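Hypothetical protein (Yersinia pestis, PDB 3V4H) probably serves as an Hcp-type effector of the type VI secretion system, a beta-rich protein whose family forms hexameric rings. Local coordinates at residues Thr131-Ala136 with Pro145-Arg150; Gln50-Asn55 with Ala83-Lys88. One frame throughout, in Å; residues are numbered along the deposited sequence.

Interaction 1 (Thr131-Ala136 with Pro145-Arg150); sequences TRVDMA and PREEIR
Asp-134 and Glu-148 exchange both backbone hydrogen bonds, as do Ala-136 and Arg-146, so that residues 131-136 and 146-150 run antiparallel as the two arms of a beta hairpin. Glu-148 N reaches Asp-134 O at 2.8 Å. At the Thr-131 end a classic beta bulge interrupts this pattern: Thr-131 and Arg-132 face Arg-150, whose O takes a bond from Thr-131 N (3.0 Å) and a weak one from Arg-132 N. The hydroxyl of Thr-131 is bonded to Asp-79.

Among the charged side chains on the face of Arg-132, Asp-134, Glu-148 and Arg-150, the last grips Glu-148 side-on, NE and NH2 both converging on OE1, with NE at 2.6 Å. Its chain is extended from CG to NE, which carries the guanidinium out beside that carboxylate. Arg-132, bent at chi3 (-101°), runs beside it the same way and brings NH1 over one face of the Arg-150 guanidinium, planes 31° apart. The two NH1 atoms, both donors, are so close that their placement is doubtful.

On the other face, Val-133 CG1 and Met-135 CE each come to 3.5 Å from Glu-147 OE1. This oxygen is buried without a polar partner, whereas Glu-147 OE2 is bonded to His-84 and Ser-90.

The salt bridge probably offsets part of the positive charge where the guanidinium groups crowd together, while the other face sets a carboxylate among apolar groups, anchored through one oxygen.

Interaction 2 (Gln50-Asn55 with Ala83-Lys88); sequences QVLAWN and AHYIDK
Residues 50-53 and 83-85 run roughly antiparallel, their end-to-end directions 136° apart, and two backbone hydrogen bonds join them: Leu-52 N to Ala-83 O at 2.8 Å, almost straight, and Ala-83 N to Ala-53 O at 3.0 Å. Beyond this pair the backbones diverge, and a water bridges them, donating to Gln-50 O and accepting from Tyr-85 N at 2.9 Å.

Leu-52 makes the main side-chain contact. With CG anti to the carbonyl carbon (chi1 -62°), it crosses Tyr-85 at about a right angle and sets CD1 over the middle of the ring, 3.7 Å from the centroid of Tyr-85 and 9° off the ring normal. This is a CH-pi contact; CD2 lies nearer the CE2 and CZ side. Behind it the CB atoms of Ala-53 and Ala-83 approach to 4.3 Å.

His-84 meets the other segment through CB, 3.3 Å from Gln-50 O, while its ring leads away. There ND1 donates to Asp-87 OD2 at 2.9 Å; the carboxylate oxygen lies in the ring plane, but the imidazole approaches it from above the carboxylate plane. NE2 is bonded to Glu-147, so both ring nitrogens have carboxylate partners, which fixes the ring's rotation and would probably favour a protonated imidazole.

The contact joins strand 53-59, an outer strand of the chain's four-stranded antiparallel sheet, to its neighbour 76-85; beyond residues 53-55 the third subunit continues the sheet, its Leu-139 packing on Leu-52. A short backbone join and an apolar cover on the tyrosine thus combine with a water bridge that satisfies polar backbone atoms where the segments separate.

In the fold
Interactions 1 and 2 have centres 9 Å apart and meet within one antiparallel sheet, where strand 146-152 lies between strands 76-85 and 128-138. Two polar links tie them: Glu-147 OE2 to His-84 NE2 at 2.8 Å, and Pro-145 O to Ile-86 N at 3.1 Å, both probable hydrogen bonds. Ile-149 CD1 packs against His-84 NE2 at 3.2 Å. Strands 53-59 and 128-138 form the outer edges of this sheet in the chain, and both continue it between subunits: residues 132-136 pair with a strand of the second subunit, and residues 53-55 with one of the third. Such edge-to-edge pairing is consistent with the ring assembly of Hcp proteins.

Interaction 1 (Thr131-Ala136 with Pro145-Arg150)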
ATOM      1  N   THR A 131      20.329  -6.039 -18.259  1.00 59.97           N
ATOM      2  CA  THR A 131      19.198  -5.255 -18.745  1.00 60.21           C
ATOM      3  C   THR A 131      18.803  -4.105 -17.811  1.00 61.78           C
ATOM      4  O   THR A 131      18.112  -3.172 -18.234  1.00 63.95           O
ATOM      5  CB  THR A 131      17.996  -6.166 -18.836  1.00 59.68           C
ATOM      6  OG1 THR A 131      17.817  -6.799 -17.542  1.00 55.95           O
ATOM      7  CG2 THR A 131      18.257  -7.212 -19.908  1.00 59.48           C
ATOM      8  N   ARG A 132      19.230  -4.173 -16.555  1.00 60.22           N
ATOM      9  CA  ARG A 132      18.860  -3.150 -15.537  1.00 62.70           C
ATOM     10  C   ARG A 132      19.834  -3.073 -14.366  1.00 56.52           C
ATOM     11  O   ARG A 132      20.269  -4.091 -13.865  1.00 53.48           O
ATOM     12  CB  ARG A 132      17.450  -3.396 -15.012  1.00 65.55           C
ATOM     13  CG  ARG A 132      16.615  -2.118 -14.993  1.00 76.32           C
ATOM     14  CD  ARG A 132      15.289  -2.281 -14.246  1.00 82.74           C
ATOM     15  NE  ARG A 132      14.178  -2.464 -15.189  1.00 94.05           N
ATOM     16  CZ  ARG A 132      12.915  -2.724 -14.844  1.00100.94           C
ATOM     17  NH1 ARG A 132      12.567  -2.829 -13.564  1.00101.06           N
ATOM     18  NH2 ARG A 132      11.990  -2.866 -15.791  1.00106.28           N
ATOM     19  N   VAL A 133      20.199  -1.850 -13.977  1.00 57.47           N
ATOM     20  CA  VAL A 133      20.989  -1.585 -12.772  1.00 54.93           C
ATOM     21  C   VAL A 133      20.340  -0.462 -11.945  1.00 57.24           C
ATOM     22  O   VAL A 133      20.335   0.695 -12.373  1.00 54.61           O
ATOM     23  CB  VAL A 133      22.438  -1.164 -13.096  1.00 57.65           C
ATOM     24  CG1 VAL A 133      23.224  -1.038 -11.784  1.00 58.16           C
ATOM     25  CG2 VAL A 133      23.105  -2.138 -14.086  1.00 55.26           C
ATOM     26  N   ASP A 134      19.790  -0.798 -10.767  1.00 54.00           N
ATOM     27  CA  ASP A 134      19.112   0.185  -9.905  1.00 58.39           C
ATOM     28  C   ASP A 134      19.891   0.205  -8.605  1.00 58.49           C
ATOM     29  O   ASP A 134      20.037  -0.851  -8.002  1.00 56.73           O
ATOM     30  CB  ASP A 134      17.675  -0.227  -9.587  1.00 62.91           C
ATOM     31  CG  ASP A 134      16.755  -0.189 -10.782  1.00 70.53           C
ATOM     32  OD1 ASP A 134      16.363   0.923 -11.197  1.00 85.02           O
ATOM     33  OD2 ASP A 134      16.375  -1.262 -11.299  1.00 76.16           O
ATOM     34  N   MET A 135      20.414   1.365  -8.199  1.00 55.50           N
ATOM     35  CA  MET A 135      21.195   1.476  -6.959  1.00 57.92           C
ATOM     36  C   MET A 135      20.499   2.449  -6.003  1.00 54.99           C
ATOM     37  O   MET A 135      19.783   3.343  -6.456  1.00 56.21           O
ATOM     38  CB  MET A 135      22.676   1.864  -7.209  1.00 59.45           C
ATOM     39  CG  MET A 135      22.954   2.999  -8.202  1.00 66.60           C
ATOM     40  SD  MET A 135      24.703   3.198  -8.734  1.00 64.82           S
ATOM     41  CE  MET A 135      24.697   2.272 -10.264  1.00 63.45           C
ATOM     42  N   ALA A 136      20.709   2.260  -4.696  1.00 51.24           N
ATOM     43  CA  ALA A 136      20.100   3.102  -3.682  1.00 54.05           C
ATOM     44  C   ALA A 136      20.762   2.993  -2.311  1.00 54.09           C
ATOM     45  O   ALA A 136      21.285   1.936  -1.929  1.00 50.75           O
ATOM     46  CB  ALA A 136      18.615   2.811  -3.575  1.00 54.64           C
ATOM     47  N   PRO A 145      24.948   0.884   0.759  1.00 64.83           N
ATOM     48  CA  PRO A 145      23.969   0.934  -0.296  1.00 56.88           C
ATOM     49  C   PRO A 145      23.928  -0.356  -1.087  1.00 52.51           C
ATOM     50  O   PRO A 145      24.855  -1.158  -1.049  1.00 51.14           O
ATOM     51  CB  PRO A 145      24.486   2.069  -1.180  1.00 60.15           C
ATOM     52  CG  PRO A 145      25.949   2.085  -0.907  1.00 64.16           C
ATOM     53  CD  PRO A 145      25.966   1.921   0.573  1.00 65.38           C
ATOM     54  N   ARG A 146      22.849  -0.581  -1.804  1.00 49.54           N
ATOM     55  CA  ARG A 146      22.745  -1.829  -2.511  1.00 54.39           C
ATOM     56  C   ARG A 146      22.242  -1.585  -3.893  1.00 50.91           C
ATOM     57  O   ARG A 146      21.811  -0.499  -4.203  1.00 55.14           O
ATOM     58  CB  ARG A 146      21.831  -2.771  -1.779  1.00 59.83           C
ATOM     59  CG  ARG A 146      20.397  -2.343  -1.679  1.00 64.02           C
ATOM     60  CD  ARG A 146      19.672  -3.386  -0.846  1.00 70.71           C
ATOM     61  NE  ARG A 146      20.070  -3.325   0.560  1.00 78.07           N
ATOM     62  CZ  ARG A 146      19.819  -4.273   1.470  1.00 90.37           C
ATOM     63  NH1 ARG A 146      19.190  -5.401   1.128  1.00 89.51           N
ATOM     64  NH2 ARG A 146      20.206  -4.099   2.738  1.00 93.12           N
ATOM     65  N   GLU A 147      22.257  -2.620  -4.697  1.00 49.49           N
ATOM     66  CA  GLU A 147      21.949  -2.496  -6.084  1.00 49.60           C
ATOM     67  C   GLU A 147      21.248  -3.791  -6.575  1.00 48.72           C
ATOM     68  O   GLU A 147      21.595  -4.891  -6.191  1.00 48.15           O
ATOM     69  CB  GLU A 147      23.313  -2.277  -6.762  1.00 51.34           C
ATOM     70  CG  GLU A 147      23.415  -2.485  -8.224  1.00 53.68           C
ATOM     71  CD  GLU A 147      24.837  -2.142  -8.724  1.00 59.85           C
ATOM     72  OE1 GLU A 147      25.116  -0.929  -8.853  1.00 58.79           O
ATOM     73  OE2 GLU A 147      25.659  -3.082  -8.955  1.00 61.90           O
ATOM     74  N   GLU A 148      20.207  -3.611  -7.344  1.00 48.84           N
ATOM     75  CA  GLU A 148      19.500  -4.671  -7.948  1.00 52.07           C
ATOM     76  C   GLU A 148      19.974  -4.752  -9.396  1.00 54.12           C
ATOM     77  O   GLU A 148      20.092  -3.726 -10.095  1.00 56.35           O
ATOM     78  CB  GLU A 148      18.005  -4.409  -7.882  1.00 54.77           C
ATOM     79  CG  GLU A 148      17.237  -5.238  -8.886  1.00 61.19           C
ATOM     80  CD  GLU A 148      15.743  -5.041  -8.823  1.00 69.05           C
ATOM     81  OE1 GLU A 148      15.165  -4.941  -9.951  1.00 67.38           O
ATOM     82  OE2 GLU A 148      15.177  -5.004  -7.669  1.00 65.68           O
ATOM     83  N   ILE A 149      20.216  -5.983  -9.838  1.00 53.08           N
ATOM     84  CA  ILE A 149      20.646  -6.299 -11.204  1.00 52.73           C
ATOM     85  C   ILE A 149      19.648  -7.316 -11.768  1.00 53.72           C
ATOM     86  O   ILE A 149      19.253  -8.266 -11.046  1.00 47.65           O
ATOM     87  CB  ILE A 149      22.089  -6.815 -11.203  1.00 55.63           C
ATOM     88  CG1 ILE A 149      23.036  -5.641 -10.922  1.00 61.42           C
ATOM     89  CG2 ILE A 149      22.442  -7.454 -12.547  1.00 55.64           C
ATOM     90  CD1 ILE A 149      24.197  -6.005 -10.036  1.00 68.24           C
ATOM     91  N   ARG A 150      19.144  -7.003 -12.966  1.00 47.79           N
ATOM     92  CA  ARG A 150      18.381  -7.898 -13.815  1.00 53.66           C
ATOM     93  C   ARG A 150      19.151  -8.227 -15.080  1.00 51.24           C
ATOM     94  O   ARG A 150      19.882  -7.379 -15.587  1.00 54.67           O
ATOM     95  CB  ARG A 150      17.105  -7.228 -14.259  1.00 55.28           C
ATOM     96  CG  ARG A 150      16.346  -6.720 -13.072  1.00 59.76           C
ATOM     97  CD  ARG A 150      14.913  -6.402 -13.385  1.00 66.91           C
ATOM     98  NE  ARG A 150      14.273  -5.896 -12.174  1.00 75.15           N
ATOM     99  CZ  ARG A 150      13.008  -5.513 -12.102  1.00 79.60           C
ATOM    100  NH1 ARG A 150      12.222  -5.573 -13.174  1.00 82.18           N
ATOM    101  NH2 ARG A 150      12.529  -5.071 -10.946  1.00 82.50           N
TER

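Interaction 2 (Gln50-Asn55 with Ala83-Lys88)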
ATOM      1  N   GLN A  50      28.332 -11.911  -3.435  1.00 52.02           N
ATOM      2  CA  GLN A  50      27.334 -12.344  -2.444  1.00 53.04           C
ATOM      3  C   GLN A  50      25.970 -11.742  -2.733  1.00 49.92           C
ATOM      4  O   GLN A  50      25.835 -10.521  -2.885  1.00 50.67           O
ATOM      5  CB  GLN A  50      27.763 -11.953  -1.026  1.00 57.11           C
ATOM      6  CG  GLN A  50      29.154 -12.456  -0.759  1.00 66.01           C
ATOM      7  CD  GLN A  50      29.385 -12.933   0.653  1.00 72.10           C
ATOM      8  OE1 GLN A  50      30.067 -13.934   0.857  1.00 71.98           O
ATOM      9  NE2 GLN A  50      28.829 -12.211   1.637  1.00 78.14           N
ATOM     10  N   VAL A  51      24.948 -12.589  -2.762  1.00 47.19           N
ATOM     11  CA  VAL A  51      23.606 -12.166  -3.130  1.00 45.44           C
ATOM     12  C   VAL A  51      22.771 -12.014  -1.861  1.00 44.51           C
ATOM     13  O   VAL A  51      22.797 -12.866  -0.959  1.00 45.48           O
ATOM     14  CB  VAL A  51      22.955 -13.158  -4.089  1.00 44.83           C
ATOM     15  CG1 VAL A  51      21.517 -12.800  -4.386  1.00 45.08           C
ATOM     16  CG2 VAL A  51      23.738 -13.165  -5.405  1.00 47.46           C
ATOM     17  N   LEU A  52      21.998 -10.939  -1.840  1.00 42.51           N
ATOM     18  CA  LEU A  52      21.099 -10.600  -0.736  1.00 42.27           C
ATOM     19  C   LEU A  52      19.683 -11.044  -1.036  1.00 40.78           C
ATOM     20  O   LEU A  52      18.934 -11.356  -0.142  1.00 36.89           O
ATOM     21  CB  LEU A  52      21.125  -9.059  -0.564  1.00 45.64           C
ATOM     22  CG  LEU A  52      22.488  -8.414  -0.191  1.00 47.31           C
ATOM     23  CD1 LEU A  52      22.389  -6.890  -0.061  1.00 44.38           C
ATOM     24  CD2 LEU A  52      23.039  -9.034   1.087  1.00 50.76           C
ATOM     25  N   ALA A  53      19.274 -11.081  -2.308  1.00 36.01           N
ATOM     26  CA  ALA A  53      17.890 -11.447  -2.604  1.00 37.52           C
ATOM     27  C   ALA A  53      17.832 -11.675  -4.108  1.00 37.95           C
ATOM     28  O   ALA A  53      18.778 -11.251  -4.797  1.00 37.15           O
ATOM     29  CB  ALA A  53      16.936 -10.263  -2.209  1.00 38.32           C
ATOM     30  N   TRP A  54      16.832 -12.409  -4.559  1.00 38.61           N
ATOM     31  CA  TRP A  54      16.669 -12.730  -5.982  1.00 40.77           C
ATOM     32  C   TRP A  54      15.288 -13.131  -6.333  1.00 40.94           C
ATOM     33  O   TRP A  54      14.508 -13.506  -5.486  1.00 38.55           O
ATOM     34  CB  TRP A  54      17.634 -13.864  -6.410  1.00 40.93           C
ATOM     35  CG  TRP A  54      17.341 -15.175  -5.750  1.00 41.45           C
ATOM     36  CD1 TRP A  54      17.591 -15.533  -4.433  1.00 40.78           C
ATOM     37  CD2 TRP A  54      16.708 -16.350  -6.342  1.00 40.38           C
ATOM     38  NE1 TRP A  54      17.162 -16.799  -4.198  1.00 42.00           N
ATOM     39  CE2 TRP A  54      16.633 -17.345  -5.300  1.00 42.60           C
ATOM     40  CE3 TRP A  54      16.239 -16.662  -7.590  1.00 46.90           C
ATOM     41  CZ2 TRP A  54      16.082 -18.611  -5.522  1.00 45.11           C
ATOM     42  CZ3 TRP A  54      15.693 -17.941  -7.815  1.00 45.41           C
ATOM     43  CH2 TRP A  54      15.630 -18.881  -6.823  1.00 42.80           C
ATOM     44  N   ASN A  55      14.962 -13.122  -7.628  1.00 39.85           N
ATOM     45  CA  ASN A  55      13.718 -13.658  -8.027  1.00 41.79           C
ATOM     46  C   ASN A  55      13.745 -13.860  -9.535  1.00 43.98           C
ATOM     47  O   ASN A  55      14.653 -13.365 -10.171  1.00 42.34           O
ATOM     48  CB  ASN A  55      12.553 -12.774  -7.587  1.00 45.90           C
ATOM     49  CG  ASN A  55      12.625 -11.395  -8.201  1.00 51.80           C
ATOM     50  OD1 ASN A  55      12.383 -11.222  -9.395  1.00 56.77           O
ATOM     51  ND2 ASN A  55      12.967 -10.418  -7.391  1.00 59.26           N
ATOM     52  N   ALA A  83      20.009  -8.779  -6.016  1.00 40.76           N
ATOM     53  CA  ALA A  83      20.512  -7.668  -5.237  1.00 42.62           C
ATOM     54  C   ALA A  83      21.844  -8.016  -4.572  1.00 42.91           C
ATOM     55  O   ALA A  83      22.025  -9.130  -4.024  1.00 45.31           O
ATOM     56  CB  ALA A  83      19.505  -7.335  -4.113  1.00 40.90           C
ATOM     57  N   HIS A  84      22.761  -7.054  -4.531  1.00 45.31           N
ATOM     58  CA  HIS A  84      24.004  -7.159  -3.730  1.00 45.56           C
ATOM     59  C   HIS A  84      24.376  -5.795  -3.194  1.00 47.92           C
ATOM     60  O   HIS A  84      23.839  -4.793  -3.632  1.00 47.86           O
ATOM     61  CB  HIS A  84      25.161  -7.753  -4.590  1.00 45.56           C
ATOM     62  CG  HIS A  84      25.642  -6.835  -5.697  1.00 48.55           C
ATOM     63  ND1 HIS A  84      26.930  -6.452  -5.819  1.00 47.36           N
ATOM     64  CD2 HIS A  84      24.940  -6.155  -6.687  1.00 49.88           C
ATOM     65  CE1 HIS A  84      27.027  -5.583  -6.838  1.00 52.06           C
ATOM     66  NE2 HIS A  84      25.820  -5.418  -7.376  1.00 49.19           N
ATOM     67  N   TYR A  85      25.281  -5.732  -2.214  1.00 48.72           N
ATOM     68  CA  TYR A  85      25.869  -4.459  -1.837  1.00 49.87           C
ATOM     69  C   TYR A  85      26.694  -3.890  -2.973  1.00 51.09           C
ATOM     70  O   TYR A  85      27.220  -4.643  -3.813  1.00 47.46           O
ATOM     71  CB  TYR A  85      26.747  -4.642  -0.615  1.00 52.01           C
ATOM     72  CG  TYR A  85      25.939  -4.966   0.613  1.00 52.43           C
ATOM     73  CD1 TYR A  85      24.909  -4.126   1.017  1.00 52.45           C
ATOM     74  CD2 TYR A  85      26.188  -6.117   1.345  1.00 54.09           C
ATOM     75  CE1 TYR A  85      24.131  -4.416   2.129  1.00 54.68           C
ATOM     76  CE2 TYR A  85      25.449  -6.405   2.490  1.00 58.59           C
ATOM     77  CZ  TYR A  85      24.418  -5.559   2.870  1.00 56.60           C
ATOM     78  OH  TYR A  85      23.671  -5.852   3.994  1.00 63.10           O
ATOM     79  N   ILE A  86      26.810  -2.566  -3.010  1.00 51.87           N
ATOM     80  CA  ILE A  86      27.642  -1.928  -4.037  1.00 53.75           C
ATOM     81  C   ILE A  86      29.050  -2.376  -3.729  1.00 55.71           C
ATOM     82  O   ILE A  86      29.484  -2.342  -2.578  1.00 56.19           O
ATOM     83  CB  ILE A  86      27.458  -0.409  -4.135  1.00 55.23           C
ATOM     84  CG1 ILE A  86      26.059  -0.132  -4.744  1.00 54.76           C
ATOM     85  CG2 ILE A  86      28.554   0.246  -5.019  1.00 57.59           C
ATOM     86  CD1 ILE A  86      25.630   1.316  -4.634  1.00 59.22           C
ATOM     87  N   ASP A  87      29.708  -2.923  -4.742  1.00 54.87           N
ATOM     88  CA  ASP A  87      30.980  -3.556  -4.528  1.00 57.01           C
ATOM     89  C   ASP A  87      31.842  -3.467  -5.787  1.00 59.16           C
ATOM     90  O   ASP A  87      31.517  -2.735  -6.722  1.00 59.14           O
ATOM     91  CB  ASP A  87      30.805  -5.004  -4.020  1.00 55.97           C
ATOM     92  CG  ASP A  87      30.006  -5.899  -4.969  1.00 55.60           C
ATOM     93  OD1 ASP A  87      29.906  -5.634  -6.182  1.00 55.11           O
ATOM     94  OD2 ASP A  87      29.431  -6.888  -4.466  1.00 56.90           O
ATOM     95  N   LYS A  88      32.954  -4.202  -5.749  1.00 61.77           N
ATOM     96  CA  LYS A  88      33.926  -4.355  -6.847  1.00 64.64           C
ATOM     97  C   LYS A  88      33.285  -4.654  -8.219  1.00 62.63           C
ATOM     98  O   LYS A  88      33.731  -4.139  -9.244  1.00 62.36           O
ATOM     99  CB  LYS A  88      34.902  -5.459  -6.408  1.00 67.53           C
ATOM    100  CG  LYS A  88      35.982  -5.872  -7.362  1.00 72.41           C
ATOM    101  CD  LYS A  88      36.919  -6.863  -6.695  1.00 72.48           C
ATOM    102  CE  LYS A  88      38.038  -7.189  -7.653  1.00 75.66           C
ATOM    103  NZ  LYS A  88      38.883  -8.332  -7.224  1.00 79.28           N
TER
HETATM  104  O   HOH W   1      26.241  -8.323  -1.433  1.00 52.58           O